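Local coordinates for substrate-binding protein (Synechococcus sp., PDB 6WPN), which probably binds a sugar or oligosaccharide in the periplasm as the solute-capturing component of a transport system, at residues A[188-193]-A[395-400]; A[183-188]-A[238-243]; A[389-394]-A[418-423]. All coordinates share one frame; numbering follows the deposited sequence.

How the interactions relate
Three contacts gather on one side of the chain's centre. Interaction 2 joins loop 183-188 to loop 238-243, interaction 1 joins the same loop to helix 388-403, and interaction 3 joins that helix to helix 409-427. Interactions 1 and 2 lie about 11 Å apart between centres and share Val188, whose two methyl branches serve different partners. Interactions 1 and 3 are also about 11 Å apart and use successive turns of helix 388-403. Interactions 2 and 3 do not touch; their nearest atoms are about 7 Å apart. Along the chain, interaction 1 crosses both others, and interaction 2 closes before interaction 3 opens. The four elements are therefore linked one to the next in this solute-binding protein.

Interaction 1: A[188-193]-A[395-400]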
# COMPACT_ATOMS: atom_id res chain seq x y z
N VAL A 188 -4.85 8.03 11.57
CA VAL A 188 -4.81 9.40 11.08
C VAL A 188 -3.48 10.07 11.48
O VAL A 188 -3.37 11.29 11.51
CB VAL A 188 -6.05 10.19 11.56
CG1 VAL A 188 -6.03 10.41 13.05
CG2 VAL A 188 -6.23 11.50 10.80
N VAL A 189 -2.47 9.26 11.77
CA VAL A 189 -1.11 9.74 12.00
C VAL A 189 -0.58 10.20 10.65
O VAL A 189 -0.52 9.40 9.71
CB VAL A 189 -0.23 8.65 12.64
CG1 VAL A 189 1.23 9.07 12.64
CG2 VAL A 189 -0.70 8.36 14.05
N PRO A 190 -0.19 11.48 10.51
CA PRO A 190 0.01 12.06 9.17
C PRO A 190 0.80 11.24 8.17
O PRO A 190 0.31 10.99 7.07
CB PRO A 190 0.72 13.38 9.50
CG PRO A 190 0.19 13.76 10.83
CD PRO A 190 -0.02 12.47 11.59
N ASP A 191 2.00 10.79 8.52
CA ASP A 191 2.81 10.06 7.55
C ASP A 191 2.92 8.58 7.88
O ASP A 191 4.01 8.01 7.87
CB ASP A 191 4.18 10.71 7.38
CG ASP A 191 4.15 11.87 6.39
OD1 ASP A 191 3.19 11.93 5.59
OD2 ASP A 191 5.07 12.71 6.40
N ASP A 192 1.78 7.96 8.18
CA ASP A 192 1.72 6.52 8.38
C ASP A 192 0.94 5.95 7.21
O ASP A 192 1.16 6.36 6.07
CB ASP A 192 1.07 6.18 9.73
CG ASP A 192 1.51 4.82 10.27
OD1 ASP A 192 1.05 3.78 9.76
OD2 ASP A 192 2.34 4.81 11.21
N SER A 193 0.05 5.00 7.46
CA SER A 193 -0.70 4.39 6.37
C SER A 193 -1.51 5.44 5.62
O SER A 193 -1.96 6.44 6.18
CB SER A 193 -1.63 3.31 6.91
OG SER A 193 -2.54 2.88 5.91
N ILE A 395 -4.06 17.02 5.57
CA ILE A 395 -5.42 16.53 5.77
C ILE A 395 -5.52 15.76 7.09
O ILE A 395 -6.43 16.00 7.89
CB ILE A 395 -5.86 15.67 4.57
CG1 ILE A 395 -5.96 16.53 3.31
CG2 ILE A 395 -7.19 14.98 4.87
CD1 ILE A 395 -6.33 15.75 2.07
N TYR A 396 -4.57 14.86 7.34
CA TYR A 396 -4.60 14.08 8.58
C TYR A 396 -4.52 14.98 9.81
O TYR A 396 -5.20 14.73 10.82
CB TYR A 396 -3.47 13.06 8.61
CG TYR A 396 -3.66 11.84 7.72
CD1 TYR A 396 -4.55 11.86 6.65
CD2 TYR A 396 -2.97 10.66 7.98
CE1 TYR A 396 -4.72 10.76 5.84
CE2 TYR A 396 -3.14 9.55 7.18
CZ TYR A 396 -4.01 9.60 6.12
OH TYR A 396 -4.18 8.48 5.32
N THR A 397 -3.70 16.04 9.75
CA THR A 397 -3.56 16.94 10.89
C THR A 397 -4.85 17.69 11.17
O THR A 397 -5.28 17.80 12.33
CB THR A 397 -2.42 17.93 10.64
OG1 THR A 397 -1.18 17.23 10.56
CG2 THR A 397 -2.36 18.96 11.76
N GLN A 398 -5.48 18.24 10.13
CA GLN A 398 -6.73 18.98 10.33
C GLN A 398 -7.86 18.04 10.75
O GLN A 398 -8.66 18.38 11.63
CB GLN A 398 -7.10 19.74 9.06
CG GLN A 398 -6.14 20.87 8.70
CD GLN A 398 -5.82 21.78 9.88
OE1 GLN A 398 -6.71 22.17 10.63
NE2 GLN A 398 -4.55 22.12 10.03
N LEU A 399 -7.94 16.86 10.14
CA LEU A 399 -8.96 15.90 10.54
C LEU A 399 -8.77 15.52 12.00
O LEU A 399 -9.74 15.36 12.75
CB LEU A 399 -8.91 14.67 9.65
CG LEU A 399 -9.89 13.54 9.97
CD1 LEU A 399 -11.32 14.05 9.91
CD2 LEU A 399 -9.71 12.38 9.02
N GLN A 400 -7.51 15.42 12.44
CA GLN A 400 -7.22 15.08 13.82
C GLN A 400 -7.74 16.14 14.78
O GLN A 400 -8.28 15.81 15.84
CB GLN A 400 -5.71 14.90 13.97
CG GLN A 400 -5.26 14.24 15.23
CD GLN A 400 -3.80 13.85 15.16
OE1 GLN A 400 -3.32 13.40 14.11
NE2 GLN A 400 -3.08 14.02 16.27
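Tyr396 and Val188 form the centre of this contact between loop 188-193 and helix 388-403. The apolar part is built on one methyl of Val188, CG2, and on Pro190. Val188 CG2 stands anti to the backbone N and reaches the helix, 3.9 Å from Tyr396 CB and 4.0 Å from Leu399 CD2. Val188 CG2 also lies 3.4 Å from the carbonyl oxygen Tyr396 O. Pro190 packs its ring against the same turn, with Pro190 CB 4.3 Å from Tyr396 CB and Pro190 CG 3.7 Å from Thr397 OG1. That hydroxyl is hydrogen-bonded to Ser393 O, one turn back in the helix; its touch with the proline carbon is van der Waals.

The polar part belongs to the tyrosine. With chi1 -75°, its CG lies anti to the carbonyl carbon and its ring runs along the bend of the loop. Val189 O sits at the ring edge, 3.3 Å from Tyr396 CD2. At the far end Tyr396 OH donates to Ser193 O at 3.1 Å. It meets that oxygen in the carbonyl plane, on a lone pair, with a C=O...donor angle of 131°. The same hydroxyl oxygen is also hydrogen-bonded to Leu197 N of helix 195-202.

One buried phenol thus serves as donor and acceptor at once, and fixes the loop end and the start of helix 195-202 relative to helix 388-403.

Interaction 2: A[183-188]-A[238-243]; sequences GLFVTV and PREVVS
Two loops of the solute-binding fold meet here, one leading from helix 168-179 to helix 195-202 and the other from helix 219-233 to helix 246-254. The second contains a short 3-10 turn, 239-241. Phe185 and Val241 carry the contact. Val241 CG1 sits over the centre of one face of the Phe185 ring, 3.7 Å from the centroid and 6° off the normal, a CH-pi contact. The ring gets there because Phe185 CG is anti to its backbone N (chi1 -172°), which swings its end toward the turn. Glu240 CG touches the ring edge near its plane, 3.9 Å from Phe185 CE2. The carboxylate of Glu240 goes on to a salt bridge with Arg248. Pro238 CG comes obliquely to Phe185 CD2 at 3.6 Å.

A single backbone hydrogen bond pins the far end: Val188 N to Val241 O, 3.0 Å, nearly straight at 173°. Beside it Val188 CG1 packs 3.8 Å from Val242 CG1. Thr187 OG1 has its hydrogen-bond partners at Gln244 O and Val189 N.

The arrangement is an extended segment laid against a 3-10 turn, a loop-to-loop junction between helices of an alpha/beta periplasmic-binding protein.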
# COMPACT_ATOMS: atom_id res chain seq x y z
N GLY A 183 -14.83 -1.98 15.73
CA GLY A 183 -15.12 -2.55 14.43
C GLY A 183 -14.00 -2.42 13.42
O GLY A 183 -13.84 -3.29 12.56
N LEU A 184 -13.24 -1.33 13.49
CA LEU A 184 -12.16 -1.10 12.54
C LEU A 184 -11.16 -0.12 13.14
O LEU A 184 -11.39 0.47 14.20
CB LEU A 184 -12.69 -0.59 11.19
CG LEU A 184 -13.15 0.86 11.13
CD1 LEU A 184 -13.28 1.31 9.68
CD2 LEU A 184 -14.48 1.05 11.88
N PHE A 185 -10.04 0.05 12.43
CA PHE A 185 -8.94 0.89 12.91
C PHE A 185 -8.29 1.51 11.68
O PHE A 185 -7.58 0.81 10.95
CB PHE A 185 -7.92 0.06 13.70
CG PHE A 185 -6.85 0.87 14.38
CD1 PHE A 185 -5.87 1.52 13.65
CD2 PHE A 185 -6.80 0.95 15.76
CE1 PHE A 185 -4.88 2.26 14.27
CE2 PHE A 185 -5.82 1.68 16.40
CZ PHE A 185 -4.85 2.34 15.65
N VAL A 186 -8.51 2.80 11.45
CA VAL A 186 -7.84 3.51 10.37
C VAL A 186 -7.06 4.66 10.99
O VAL A 186 -7.64 5.54 11.63
CB VAL A 186 -8.83 4.01 9.31
CG1 VAL A 186 -8.10 4.77 8.22
CG2 VAL A 186 -9.61 2.84 8.72
N THR A 187 -5.74 4.65 10.81
CA THR A 187 -4.89 5.62 11.45
C THR A 187 -4.99 6.98 10.77
O THR A 187 -5.21 7.09 9.56
CB THR A 187 -3.43 5.15 11.45
OG1 THR A 187 -2.64 6.07 12.22
CG2 THR A 187 -2.88 5.08 10.03
N VAL A 188 -4.85 8.03 11.57
CA VAL A 188 -4.81 9.40 11.08
C VAL A 188 -3.48 10.07 11.48
O VAL A 188 -3.37 11.29 11.51
CB VAL A 188 -6.05 10.19 11.56
CG1 VAL A 188 -6.03 10.41 13.05
CG2 VAL A 188 -6.23 11.50 10.80
N PRO A 238 -11.16 3.36 17.96
CA PRO A 238 -10.20 3.38 19.08
C PRO A 238 -9.61 4.77 19.24
O PRO A 238 -9.34 5.47 18.25
CB PRO A 238 -9.14 2.36 18.66
CG PRO A 238 -9.82 1.48 17.65
CD PRO A 238 -10.79 2.38 16.92
N ARG A 239 -9.43 5.19 20.49
CA ARG A 239 -8.95 6.55 20.71
C ARG A 239 -7.55 6.77 20.16
O ARG A 239 -7.20 7.90 19.80
CB ARG A 239 -8.97 6.89 22.20
CG ARG A 239 -10.34 7.14 22.78
CD ARG A 239 -10.21 7.43 24.26
NE ARG A 239 -11.48 7.70 24.91
CZ ARG A 239 -11.63 7.79 26.23
NH1 ARG A 239 -12.82 8.05 26.75
NH2 ARG A 239 -10.58 7.62 27.03
N GLU A 240 -6.76 5.71 20.03
CA GLU A 240 -5.37 5.85 19.62
C GLU A 240 -5.20 5.86 18.11
O GLU A 240 -4.06 5.79 17.63
CB GLU A 240 -4.51 4.74 20.23
CG GLU A 240 -4.88 3.32 19.80
CD GLU A 240 -5.79 2.61 20.80
OE1 GLU A 240 -6.57 3.29 21.49
OE2 GLU A 240 -5.70 1.36 20.90
N VAL A 241 -6.29 5.98 17.34
CA VAL A 241 -6.12 6.15 15.90
C VAL A 241 -5.49 7.51 15.60
O VAL A 241 -4.83 7.65 14.56
CB VAL A 241 -7.45 6.00 15.14
CG1 VAL A 241 -8.00 4.58 15.26
CG2 VAL A 241 -8.46 7.02 15.62
N VAL A 242 -5.65 8.49 16.49
CA VAL A 242 -5.03 9.80 16.28
C VAL A 242 -3.56 9.82 16.66
O VAL A 242 -2.89 10.83 16.41
CB VAL A 242 -5.76 10.91 17.07
CG1 VAL A 242 -7.21 11.04 16.60
CG2 VAL A 242 -5.68 10.65 18.57
N SER A 243 -3.05 8.75 17.26
CA SER A 243 -1.68 8.77 17.73
C SER A 243 -0.86 7.53 17.38
O SER A 243 0.36 7.57 17.54
CB SER A 243 -1.64 8.98 19.25
OG SER A 243 -2.22 7.88 19.92

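Interaction 3: A[389-394]-A[418-423]; sequences KRLQSI and QQWNRY
Arg390 and Tyr423 both hold CG anti to the backbone N, with chi1 179° for the arginine, and these torsions send the two side chains out toward each other. The arginine chain then bends at chi2 and chi3 and folds across the tyrosine. Arg390 CG lies over the centre of one face of the Tyr423 ring, 3.4 Å from the centroid and almost straight above it. This is a CH-pi contact made by the aliphatic part of the chain. Further along, Arg390 NE is 3.2 Å from Tyr423 CE2. The guanidinium plane is turned 40° from the ring, so the two groups are not stacked flat.

Leu391 works on Trp420 in a similar way. Leu391 CD1 lies over one face of the indole, 4.0 Å from the centroid of the Trp420 six-membered ring, but displaced toward the rim. Leu391 CB comes to 3.5 Å from Trp420 CZ3. The two side chains cross at about a right angle. Trp420 NE1 is hydrogen-bonded to Gln212 O, which ties the five-membered ring of the indole to a loop outside the two helices.

These contacts belong to a packed pair of helices, 388-403 and 409-427, joined by a short connection. Their local segments run nearly antiparallel, at 154°, with axes 10.0 Å apart, an arrangement that forms a helical hairpin near the C-terminus. Leu391 and Trp420 have the nearest CA atoms, 6.5 Å apart.

One turn after Arg390, Ile394 points toward the other helix. Its CD1 reaches the backbone at Trp420 N, while Ile394 CG2 lies 3.7 Å from Gln419 OE1. Gln419 is extended beyond CG and crosses the isoleucine at a slant, bringing its amide oxygen to the CG2 methyl.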
# COMPACT_ATOMS: atom_id res chain seq x y z
N LYS A 389 2.29 13.34 -0.15
CA LYS A 389 2.50 13.12 1.27
C LYS A 389 2.41 14.42 2.07
O LYS A 389 1.98 14.40 3.23
CB LYS A 389 3.84 12.42 1.51
CG LYS A 389 3.80 10.93 1.17
CD LYS A 389 2.82 10.19 2.08
CE LYS A 389 2.66 8.73 1.67
NZ LYS A 389 2.00 8.58 0.35
N ARG A 390 2.79 15.54 1.46
CA ARG A 390 2.51 16.83 2.08
C ARG A 390 1.00 17.03 2.23
O ARG A 390 0.52 17.49 3.27
CB ARG A 390 3.09 17.96 1.22
CG ARG A 390 2.85 19.36 1.75
CD ARG A 390 3.72 19.66 2.96
NE ARG A 390 5.13 19.61 2.59
CZ ARG A 390 6.14 19.83 3.41
NH1 ARG A 390 5.92 20.13 4.69
NH2 ARG A 390 7.39 19.75 2.96
N LEU A 391 0.25 16.69 1.18
CA LEU A 391 -1.20 16.78 1.22
C LEU A 391 -1.80 15.85 2.26
O LEU A 391 -2.69 16.24 3.02
CB LEU A 391 -1.77 16.47 -0.17
CG LEU A 391 -3.29 16.43 -0.31
CD1 LEU A 391 -3.86 17.83 -0.15
CD2 LEU A 391 -3.69 15.82 -1.65
N GLN A 392 -1.31 14.60 2.32
CA GLN A 392 -1.80 13.67 3.32
C GLN A 392 -1.57 14.20 4.73
O GLN A 392 -2.46 14.11 5.59
CB GLN A 392 -1.10 12.32 3.16
CG GLN A 392 -1.39 11.35 4.31
CD GLN A 392 -0.65 10.04 4.16
OE1 GLN A 392 -0.73 9.38 3.12
NE2 GLN A 392 0.09 9.66 5.19
N SER A 393 -0.39 14.76 4.99
CA SER A 393 -0.08 15.26 6.32
C SER A 393 -1.02 16.41 6.71
O SER A 393 -1.49 16.47 7.85
CB SER A 393 1.38 15.70 6.39
OG SER A 393 1.70 16.16 7.69
N ILE A 394 -1.27 17.33 5.78
CA ILE A 394 -2.16 18.46 6.07
C ILE A 394 -3.57 17.96 6.37
O ILE A 394 -4.22 18.43 7.31
CB ILE A 394 -2.13 19.47 4.92
CG1 ILE A 394 -0.76 20.15 4.82
CG2 ILE A 394 -3.23 20.51 5.09
CD1 ILE A 394 -0.68 21.19 3.75
N GLN A 418 -6.83 25.70 2.72
CA GLN A 418 -6.02 26.91 2.70
C GLN A 418 -4.54 26.59 2.91
O GLN A 418 -3.68 27.22 2.28
CB GLN A 418 -6.52 27.88 3.77
CG GLN A 418 -7.90 28.44 3.46
CD GLN A 418 -8.53 29.14 4.64
OE1 GLN A 418 -8.03 29.05 5.77
NE2 GLN A 418 -9.62 29.85 4.40
N GLN A 419 -4.23 25.63 3.77
CA GLN A 419 -2.84 25.24 3.98
C GLN A 419 -2.24 24.59 2.74
O GLN A 419 -1.09 24.87 2.38
CB GLN A 419 -2.71 24.32 5.19
CG GLN A 419 -2.93 25.03 6.51
CD GLN A 419 -2.56 24.18 7.70
OE1 GLN A 419 -2.09 23.05 7.54
NE2 GLN A 419 -2.77 24.71 8.90
N TRP A 420 -3.00 23.71 2.07
CA TRP A 420 -2.48 23.10 0.85
C TRP A 420 -2.27 24.14 -0.24
O TRP A 420 -1.26 24.10 -0.96
CB TRP A 420 -3.41 22.00 0.35
CG TRP A 420 -3.01 21.54 -1.02
CD1 TRP A 420 -3.60 21.88 -2.20
CD2 TRP A 420 -1.90 20.70 -1.36
NE1 TRP A 420 -2.94 21.28 -3.25
CE2 TRP A 420 -1.89 20.55 -2.76
CE3 TRP A 420 -0.91 20.04 -0.60
CZ2 TRP A 420 -0.94 19.78 -3.42
CZ3 TRP A 420 0.03 19.27 -1.27
CH2 TRP A 420 0.01 19.15 -2.66
N ASN A 421 -3.20 25.08 -0.39
CA ASN A 421 -3.06 26.10 -1.42
C ASN A 421 -1.90 27.04 -1.12
O ASN A 421 -1.29 27.59 -2.04
CB ASN A 421 -4.36 26.88 -1.59
CG ASN A 421 -5.44 26.06 -2.29
OD1 ASN A 421 -5.14 25.12 -3.02
ND2 ASN A 421 -6.70 26.42 -2.06
N ARG A 422 -1.59 27.24 0.17
CA ARG A 422 -0.36 27.92 0.55
C ARG A 422 0.86 27.20 -0.00
O ARG A 422 1.74 27.81 -0.62
CB ARG A 422 -0.27 27.99 2.08
CG ARG A 422 -1.07 29.09 2.75
CD ARG A 422 -1.18 28.79 4.25
NE ARG A 422 0.10 28.41 4.83
CZ ARG A 422 0.25 27.94 6.07
NH1 ARG A 422 -0.80 27.79 6.86
NH2 ARG A 422 1.46 27.61 6.52
N TYR A 423 0.92 25.88 0.21
CA TYR A 423 2.04 25.08 -0.27
C TYR A 423 2.06 25.01 -1.80
O TYR A 423 3.12 25.13 -2.42
CB TYR A 423 1.95 23.68 0.35
CG TYR A 423 2.98 22.66 -0.10
CD1 TYR A 423 2.69 21.74 -1.10
CD2 TYR A 423 4.23 22.59 0.51
CE1 TYR A 423 3.63 20.80 -1.50
CE2 TYR A 423 5.17 21.65 0.12
CZ TYR A 423 4.86 20.75 -0.88
OH TYR A 423 5.79 19.82 -1.27